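Local structure of PfVFT1 (Plasmodium falciparum, 5JKQ) at residues D43-E48 / L172-H177; Y94-P99 / A128-Y132. The protein is of unconfirmed function but has the bi-lobed Venus flytrap architecture of solute-binding proteins, and so probably binds a small ligand between its lobes. The protein carries 3 engineered substitutions. All coordinates share one frame; numbering follows the deposited sequence.

Contact 1. Residues D43-E48 / L172-H177; sequences DYSVIE and LPIIKH
Ser45 and Lys176 face each other as the antiparallel hydrogen-bonded pair of a very short beta ladder. Ser45 N donates to Lys176 O at 2.9 Å, and Lys176 N returns a nearly straight bond to Ser45 O, also 2.9 Å. Val46 and Ile175 form the adjoining non-hydrogen-bonded pair. Between the two pairs, Ile175 CA approaches Ser45 O at 3.4 Å as a CA-H...O contact. Beyond them the ladder frays. Ile47 N reaches Ile174 O only through a weak, bent bond with an N-H...O angle of 129°. Pro173, at the centre of an inverse gamma turn, bends the chain just before Ile174.

Side chains meet on both faces of the ladder. On the Ser45 side, the Lys176 chain runs extended to CE and bends at its last torsion. Its NZ lies 4.0 Å from Glu48 OE2, a long salt bridge. Glu48 bends at its second torsion (chi2 -77°), which brings the carboxylate back toward the lysine. Past the end of the ladder, Ile47 and Leu172 cross at about a right angle, with their CD1 atoms 4.1 Å apart. At the other end, Tyr44 CB rests on Ile175 CG2 at 3.6 Å. The Tyr44 ring keeps Lys176 O at its edge, in plane, and lies alongside His177, whose CB sits 3.7 Å from Tyr44 CD1.

The polar ends of these two rings are hydrogen-bonded outside the contact: Tyr44 OH to Trp103 NE1, and His177 ND1 to His276 NE2. Residues 45-46 add a short antiparallel strand to strand 175-184, which also pairs with strand 265-281 in the mixed sheet of this Venus flytrap fold. Helix 14-29 packs on Ile47 and Ile174, while helix 32-39 packs on Val46.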
ATOM      1  N   ASP A  43       4.794   9.731  -5.951  1.00 17.72           N
ATOM      2  CA  ASP A  43       3.464   9.920  -6.516  1.00 13.68           C
ATOM      3  C   ASP A  43       2.407   9.126  -5.748  1.00 21.26           C
ATOM      4  O   ASP A  43       1.784   8.215  -6.293  1.00 16.18           O
ATOM      5  CB  ASP A  43       3.472   9.517  -7.994  1.00 24.40           C
ATOM      6  CG  ASP A  43       2.252  10.016  -8.747  1.00 22.17           C
ATOM      7  OD1 ASP A  43       1.519  10.876  -8.212  1.00 25.80           O
ATOM      8  OD2 ASP A  43       2.035   9.556  -9.887  1.00 22.43           O
ATOM      9  N   TYR A  44       2.212   9.486  -4.482  1.00 23.16           N
ATOM     10  CA  TYR A  44       1.208   8.845  -3.640  1.00 19.59           C
ATOM     11  C   TYR A  44       0.151   9.844  -3.192  1.00 15.54           C
ATOM     12  O   TYR A  44       0.433  11.033  -3.038  1.00 21.17           O
ATOM     13  CB  TYR A  44       1.855   8.209  -2.408  1.00 22.34           C
ATOM     14  CG  TYR A  44       2.798   7.066  -2.705  1.00 14.98           C
ATOM     15  CD1 TYR A  44       2.336   5.885  -3.270  1.00 13.61           C
ATOM     16  CD2 TYR A  44       4.147   7.160  -2.394  1.00 17.49           C
ATOM     17  CE1 TYR A  44       3.195   4.836  -3.531  1.00 17.48           C
ATOM     18  CE2 TYR A  44       5.013   6.119  -2.651  1.00 17.08           C
ATOM     19  CZ  TYR A  44       4.533   4.957  -3.220  1.00 21.78           C
ATOM     20  OH  TYR A  44       5.395   3.917  -3.478  1.00 16.93           O
ATOM     21  N   SER A  45      -1.064   9.347  -2.975  1.00 21.30           N
ATOM     22  CA  SER A  45      -2.139  10.145  -2.397  1.00 21.80           C
ATOM     23  C   SER A  45      -2.529   9.571  -1.039  1.00 20.27           C
ATOM     24  O   SER A  45      -2.478   8.358  -0.832  1.00 16.90           O
ATOM     25  CB  SER A  45      -3.351  10.185  -3.332  1.00 16.36           C
ATOM     26  OG  SER A  45      -3.960   8.911  -3.438  1.00 20.17           O
ATOM     27  N   VAL A  46      -2.908  10.448  -0.114  1.00 20.07           N
ATOM     28  CA  VAL A  46      -3.319  10.028   1.222  1.00 19.94           C
ATOM     29  C   VAL A  46      -4.799   9.682   1.241  1.00 21.09           C
ATOM     30  O   VAL A  46      -5.548  10.089   0.353  1.00 29.79           O
ATOM     31  CB  VAL A  46      -3.042  11.118   2.280  1.00 18.16           C
ATOM     32  CG1 VAL A  46      -1.547  11.328   2.439  1.00 19.37           C
ATOM     33  CG2 VAL A  46      -3.752  12.428   1.923  1.00 14.99           C
ATOM     34  N   ILE A  47      -5.211   8.928   2.257  1.00 29.14           N
ATOM     35  CA  ILE A  47      -6.606   8.526   2.400  1.00 31.68           C
ATOM     36  C   ILE A  47      -7.506   9.760   2.326  1.00 26.23           C
ATOM     37  O   ILE A  47      -7.229  10.790   2.943  1.00 20.50           O
ATOM     38  CB  ILE A  47      -6.845   7.749   3.723  1.00 17.26           C
ATOM     39  CG1 ILE A  47      -8.327   7.400   3.883  1.00 33.98           C
ATOM     40  CG2 ILE A  47      -6.352   8.545   4.929  1.00 20.16           C
ATOM     41  CD1 ILE A  47      -8.569   6.032   4.503  1.00 24.57           C
ATOM     42  N   GLU A  48      -8.568   9.648   1.536  1.00 38.06           N
ATOM     43  CA  GLU A  48      -9.398  10.796   1.185  1.00 38.68           C
ATOM     44  C   GLU A  48     -10.292  11.260   2.335  1.00 40.02           C
ATOM     45  O   GLU A  48     -10.503  12.461   2.512  1.00 40.26           O
ATOM     46  CB  GLU A  48     -10.261  10.473  -0.049  1.00 37.71           C
ATOM     47  CG  GLU A  48     -11.283   9.346   0.123  1.00 40.76           C
ATOM     48  CD  GLU A  48     -10.666   7.957   0.071  1.00 50.67           C
ATOM     49  OE1 GLU A  48     -11.158   7.062   0.792  1.00 47.72           O
ATOM     50  OE2 GLU A  48      -9.695   7.759  -0.691  1.00 49.08           O
ATOM     51  N   LEU A 172      -6.560   0.564   7.415  1.00 14.54           N
ATOM     52  CA  LEU A 172      -7.058   1.291   6.255  1.00 26.94           C
ATOM     53  C   LEU A 172      -5.997   1.385   5.161  1.00 20.33           C
ATOM     54  O   LEU A 172      -4.800   1.374   5.455  1.00 13.81           O
ATOM     55  CB  LEU A 172      -7.496   2.702   6.657  1.00 20.67           C
ATOM     56  CG  LEU A 172      -8.753   2.838   7.511  1.00 21.17           C
ATOM     57  CD1 LEU A 172      -8.803   4.219   8.153  1.00 20.14           C
ATOM     58  CD2 LEU A 172      -9.994   2.602   6.673  1.00 27.19           C
ATOM     59  N   PRO A 173      -6.430   1.471   3.894  1.00 20.17           N
ATOM     60  CA  PRO A 173      -5.471   1.820   2.843  1.00 17.75           C
ATOM     61  C   PRO A 173      -5.110   3.302   2.954  1.00 17.97           C
ATOM     62  O   PRO A 173      -5.652   4.134   2.224  1.00 16.32           O
ATOM     63  CB  PRO A 173      -6.229   1.499   1.552  1.00 20.60           C
ATOM     64  CG  PRO A 173      -7.664   1.655   1.912  1.00 16.66           C
ATOM     65  CD  PRO A 173      -7.778   1.221   3.350  1.00 26.15           C
ATOM     66  N   ILE A 174      -4.213   3.619   3.884  1.00 13.49           N
ATOM     67  CA  ILE A 174      -3.903   5.003   4.225  1.00 22.26           C
ATOM     68  C   ILE A 174      -3.248   5.757   3.072  1.00 21.38           C
ATOM     69  O   ILE A 174      -3.378   6.978   2.965  1.00 16.43           O
ATOM     70  CB  ILE A 174      -2.971   5.085   5.457  1.00 20.47           C
ATOM     71  CG1 ILE A 174      -1.691   4.273   5.229  1.00 17.66           C
ATOM     72  CG2 ILE A 174      -3.693   4.579   6.698  1.00 20.04           C
ATOM     73  CD1 ILE A 174      -0.546   4.664   6.147  1.00 18.15           C
ATOM     74  N   ILE A 175      -2.542   5.018   2.222  1.00 19.99           N
ATOM     75  CA  ILE A 175      -1.785   5.601   1.122  1.00 15.42           C
ATOM     76  C   ILE A 175      -2.021   4.795  -0.150  1.00 19.98           C
ATOM     77  O   ILE A 175      -1.968   3.565  -0.138  1.00 20.14           O
ATOM     78  CB  ILE A 175      -0.277   5.650   1.450  1.00 15.47           C
ATOM     79  CG1 ILE A 175      -0.036   6.571   2.648  1.00 23.15           C
ATOM     80  CG2 ILE A 175       0.531   6.145   0.254  1.00 23.55           C
ATOM     81  CD1 ILE A 175       1.355   6.470   3.243  1.00 25.45           C
ATOM     82  N   LYS A 176      -2.288   5.506  -1.241  1.00 16.85           N
ATOM     83  CA  LYS A 176      -2.567   4.883  -2.529  1.00 20.18           C
ATOM     84  C   LYS A 176      -1.667   5.441  -3.625  1.00 21.50           C
ATOM     85  O   LYS A 176      -1.129   6.543  -3.500  1.00 23.28           O
ATOM     86  CB  LYS A 176      -4.030   5.102  -2.925  1.00 21.66           C
ATOM     87  CG  LYS A 176      -5.041   4.812  -1.829  1.00 22.48           C
ATOM     88  CD  LYS A 176      -6.455   5.039  -2.336  1.00 24.36           C
ATOM     89  CE  LYS A 176      -7.470   5.043  -1.203  1.00 29.07           C
ATOM     90  NZ  LYS A 176      -8.554   4.047  -1.424  1.00 36.50           N
ATOM     91  N   HIS A 177      -1.501   4.667  -4.693  1.00 17.68           N
ATOM     92  CA  HIS A 177      -0.976   5.196  -5.946  1.00 20.22           C
ATOM     93  C   HIS A 177      -1.947   4.812  -7.056  1.00 17.04           C
ATOM     94  O   HIS A 177      -2.685   3.835  -6.934  1.00 18.56           O
ATOM     95  CB  HIS A 177       0.444   4.684  -6.227  1.00 23.38           C
ATOM     96  CG  HIS A 177       0.510   3.267  -6.710  1.00 23.05           C
ATOM     97  ND1 HIS A 177       0.838   2.214  -5.883  1.00 19.29           N
ATOM     98  CD2 HIS A 177       0.328   2.735  -7.942  1.00 17.24           C
ATOM     99  CE1 HIS A 177       0.837   1.092  -6.580  1.00 18.99           C
ATOM    100  NE2 HIS A 177       0.530   1.379  -7.832  1.00 17.05           N
TER

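Contact 2. Residues Y94-P99 / A128-Y132; sequences YEQNPP and AYNYY. Engineered in segment 128-132: Ala128 (natural residue Thr).
The loop before helix 102-118 packs here against strand 126-132, an outermost strand of a three-stranded parallel sheet in the bi-lobed Venus flytrap fold. Three tyrosines and a proline carry much of the packing. Tyr94 turns its edge toward the face of Tyr129 in an offset edge-to-face pair, with planes at 71° and centroids 5.8 Å apart. Pro99 CG lies over a face of the Tyr129 ring as a CH-pi contact, 3.8 Å from the centroid. Both Tyr94 OH and Tyr129 OH bond to Asp148 OD2, so one carboxylate oxygen ties the two rings together.

Tyr131 reaches across the loop. Its CE1 meets the edge of the Tyr94 ring, 3.8 Å from Tyr94 CD2. Its OH donates to Gln96 O at 3.0 Å from above the carbonyl plane, while Pro99 CD lies close to the same hydroxyl. A cis peptide joins Asn97 to Pro98. The Asn97 side chain extends with CG anti to its own N (chi1 -165°), laying ND2 over a face of the Tyr131 ring. From there Asn97 ND2 donates to Tyr129 O at 2.8 Å, with an N-H...O angle of 164°.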
ATOM      1  N   TYR A  94      15.602  -0.962   1.887  1.00 25.89           N
ATOM      2  CA  TYR A  94      15.666  -1.842   3.051  1.00 25.10           C
ATOM      3  C   TYR A  94      16.886  -2.760   3.012  1.00 33.86           C
ATOM      4  O   TYR A  94      16.947  -3.751   3.742  1.00 35.75           O
ATOM      5  CB  TYR A  94      14.389  -2.681   3.148  1.00 29.16           C
ATOM      6  CG  TYR A  94      13.140  -1.864   3.390  1.00 30.50           C
ATOM      7  CD1 TYR A  94      12.525  -1.173   2.355  1.00 19.91           C
ATOM      8  CD2 TYR A  94      12.575  -1.786   4.656  1.00 29.05           C
ATOM      9  CE1 TYR A  94      11.386  -0.427   2.572  1.00 22.39           C
ATOM     10  CE2 TYR A  94      11.434  -1.043   4.884  1.00 28.88           C
ATOM     11  CZ  TYR A  94      10.845  -0.365   3.838  1.00 25.96           C
ATOM     12  OH  TYR A  94       9.708   0.375   4.061  1.00 21.89           O
ATOM     13  N   GLU A  95      17.855  -2.436   2.160  1.00 35.56           N
ATOM     14  CA  GLU A  95      19.105  -3.187   2.114  1.00 37.91           C
ATOM     15  C   GLU A  95      19.956  -2.868   3.341  1.00 29.43           C
ATOM     16  O   GLU A  95      20.859  -3.625   3.694  1.00 39.93           O
ATOM     17  CB  GLU A  95      19.881  -2.883   0.827  1.00 33.34           C
ATOM     18  CG  GLU A  95      19.500  -3.788  -0.343  1.00 38.70           C
ATOM     19  CD  GLU A  95      20.242  -3.448  -1.625  1.00 52.47           C
ATOM     20  OE1 GLU A  95      21.010  -2.462  -1.634  1.00 50.75           O
ATOM     21  OE2 GLU A  95      20.056  -4.172  -2.628  1.00 47.98           O
ATOM     22  N   GLN A  96      19.652  -1.744   3.986  1.00 32.88           N
ATOM     23  CA  GLN A  96      20.288  -1.367   5.244  1.00 34.07           C
ATOM     24  C   GLN A  96      19.255  -1.303   6.370  1.00 35.06           C
ATOM     25  O   GLN A  96      18.070  -1.077   6.124  1.00 33.10           O
ATOM     26  CB  GLN A  96      20.997  -0.021   5.102  1.00 38.06           C
ATOM     27  CG  GLN A  96      20.128   1.079   4.514  1.00 36.78           C
ATOM     28  CD  GLN A  96      20.779   2.446   4.605  1.00 45.76           C
ATOM     29  OE1 GLN A  96      20.988   3.117   3.593  1.00 43.00           O
ATOM     30  NE2 GLN A  96      21.098   2.868   5.823  1.00 47.32           N
ATOM     31  N   ASN A  97      19.719  -1.507   7.600  1.00 36.85           N
ATOM     32  CA  ASN A  97      18.861  -1.448   8.778  1.00 33.78           C
ATOM     33  C   ASN A  97      19.483  -0.520   9.823  1.00 31.13           C
ATOM     34  O   ASN A  97      20.580  -0.793  10.310  1.00 35.44           O
ATOM     35  CB  ASN A  97      18.654  -2.848   9.359  1.00 30.38           C
ATOM     36  CG  ASN A  97      17.497  -2.908  10.340  1.00 30.43           C
ATOM     37  OD1 ASN A  97      17.235  -1.955  11.073  1.00 33.72           O
ATOM     38  ND2 ASN A  97      16.797  -4.035  10.355  1.00 32.33           N
ATOM     39  N   PRO A  98      18.787   0.576  10.183  1.00 34.63           N
ATOM     40  CA  PRO A  98      17.431   0.981   9.783  1.00 31.84           C
ATOM     41  C   PRO A  98      17.332   1.408   8.320  1.00 28.42           C
ATOM     42  O   PRO A  98      18.280   1.986   7.787  1.00 31.86           O
ATOM     43  CB  PRO A  98      17.139   2.165  10.707  1.00 32.87           C
ATOM     44  CG  PRO A  98      18.471   2.762  10.962  1.00 31.33           C
ATOM     45  CD  PRO A  98      19.425   1.599  11.032  1.00 36.84           C
ATOM     46  N   PRO A  99      16.187   1.133   7.675  1.00 31.18           N
ATOM     47  CA  PRO A  99      16.010   1.490   6.264  1.00 24.37           C
ATOM     48  C   PRO A  99      15.835   2.990   6.050  1.00 20.37           C
ATOM     49  O   PRO A  99      15.586   3.728   7.004  1.00 23.66           O
ATOM     50  CB  PRO A  99      14.740   0.731   5.874  1.00 26.00           C
ATOM     51  CG  PRO A  99      13.968   0.633   7.134  1.00 20.16           C
ATOM     52  CD  PRO A  99      14.983   0.491   8.232  1.00 24.90           C
ATOM     53  N   ALA A 128      12.020  -0.827  15.687  1.00 23.03           N
ATOM     54  CA  ALA A 128      12.921  -1.933  15.378  1.00 21.64           C
ATOM     55  C   ALA A 128      12.434  -2.690  14.148  1.00 25.25           C
ATOM     56  O   ALA A 128      11.432  -3.400  14.203  1.00 29.06           O
ATOM     57  CB  ALA A 128      13.033  -2.872  16.568  1.00 22.18           C
ATOM     58  N   TYR A 129      13.148  -2.536  13.038  1.00 27.49           N
ATOM     59  CA  TYR A 129      12.808  -3.242  11.807  1.00 23.49           C
ATOM     60  C   TYR A 129      13.418  -4.640  11.776  1.00 22.65           C
ATOM     61  O   TYR A 129      14.616  -4.808  11.998  1.00 24.25           O
ATOM     62  CB  TYR A 129      13.278  -2.448  10.587  1.00 29.57           C
ATOM     63  CG  TYR A 129      12.212  -1.570   9.976  1.00 24.64           C
ATOM     64  CD1 TYR A 129      11.253  -2.103   9.125  1.00 23.58           C
ATOM     65  CD2 TYR A 129      12.166  -0.208  10.245  1.00 15.77           C
ATOM     66  CE1 TYR A 129      10.278  -1.310   8.559  1.00 18.21           C
ATOM     67  CE2 TYR A 129      11.192   0.594   9.685  1.00 19.39           C
ATOM     68  CZ  TYR A 129      10.250   0.038   8.842  1.00 21.11           C
ATOM     69  OH  TYR A 129       9.277   0.830   8.279  1.00 23.60           O
ATOM     70  N   ASN A 130      12.578  -5.639  11.511  1.00 27.23           N
ATOM     71  CA  ASN A 130      13.035  -7.003  11.261  1.00 24.35           C
ATOM     72  C   ASN A 130      12.633  -7.430   9.855  1.00 27.31           C
ATOM     73  O   ASN A 130      11.516  -7.158   9.416  1.00 26.67           O
ATOM     74  CB  ASN A 130      12.459  -7.975  12.295  1.00 29.77           C
ATOM     75  CG  ASN A 130      12.980  -7.715  13.695  1.00 32.25           C
ATOM     76  OD1 ASN A 130      13.358  -6.594  14.033  1.00 43.41           O
ATOM     77  ND2 ASN A 130      13.003  -8.753  14.518  1.00 42.27           N
ATOM     78  N   TYR A 131      13.543  -8.096   9.153  1.00 31.06           N
ATOM     79  CA  TYR A 131      13.306  -8.478   7.765  1.00 29.31           C
ATOM     80  C   TYR A 131      13.045  -9.978   7.623  1.00 31.20           C
ATOM     81  O   TYR A 131      13.704 -10.797   8.263  1.00 39.74           O
ATOM     82  CB  TYR A 131      14.494  -8.064   6.894  1.00 28.09           C
ATOM     83  CG  TYR A 131      14.795  -6.582   6.915  1.00 29.96           C
ATOM     84  CD1 TYR A 131      13.790  -5.651   7.152  1.00 30.31           C
ATOM     85  CD2 TYR A 131      16.080  -6.112   6.687  1.00 29.30           C
ATOM     86  CE1 TYR A 131      14.061  -4.295   7.168  1.00 29.18           C
ATOM     87  CE2 TYR A 131      16.360  -4.761   6.702  1.00 32.27           C
ATOM     88  CZ  TYR A 131      15.347  -3.858   6.942  1.00 26.79           C
ATOM     89  OH  TYR A 131      15.626  -2.512   6.955  1.00 24.91           O
ATOM     90  N   TYR A 132      12.074 -10.324   6.781  1.00 29.42           N
ATOM     91  CA  TYR A 132      11.707 -11.717   6.538  1.00 34.03           C
ATOM     92  C   TYR A 132      11.385 -11.943   5.064  1.00 38.92           C
ATOM     93  O   TYR A 132      11.124 -10.995   4.329  1.00 36.28           O
ATOM     94  CB  TYR A 132      10.497 -12.117   7.389  1.00 34.66           C
ATOM     95  CG  TYR A 132      10.650 -11.838   8.866  1.00 36.92           C
ATOM     96  CD1 TYR A 132      11.266 -12.756   9.708  1.00 38.40           C
ATOM     97  CD2 TYR A 132      10.166 -10.662   9.423  1.00 25.89           C
ATOM     98  CE1 TYR A 132      11.401 -12.505  11.061  1.00 33.86           C
ATOM     99  CE2 TYR A 132      10.297 -10.403  10.772  1.00 29.74           C
ATOM    100  CZ  TYR A 132      10.915 -11.326  11.587  1.00 33.47           C
ATOM    101  OH  TYR A 132      11.044 -11.069  12.932  1.00 44.16           O
TER

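Overall arrangement
Contact 2 is nested along the chain inside the loop closed by contact 1: residues 43-48 come first, then 94-99 and 128-132, and finally 172-177. The two centres are 23 Å apart. Their nearest atoms are about 9 Å apart, so they do not touch. They belong to different sheets: contact 1 to the mixed sheet containing strand 175-184, contact 2 to the parallel sheet of strands 77-83, 126-132 and 146-147. The start of helix 102-118 links them, since Trp103 touches both Tyr44 and Tyr94. Contact 1 lies nearer the centre of the bi-lobed chain. Contact 2 joins a loop to an outer strand, farther out. Neither can be given a direct part in ligand binding.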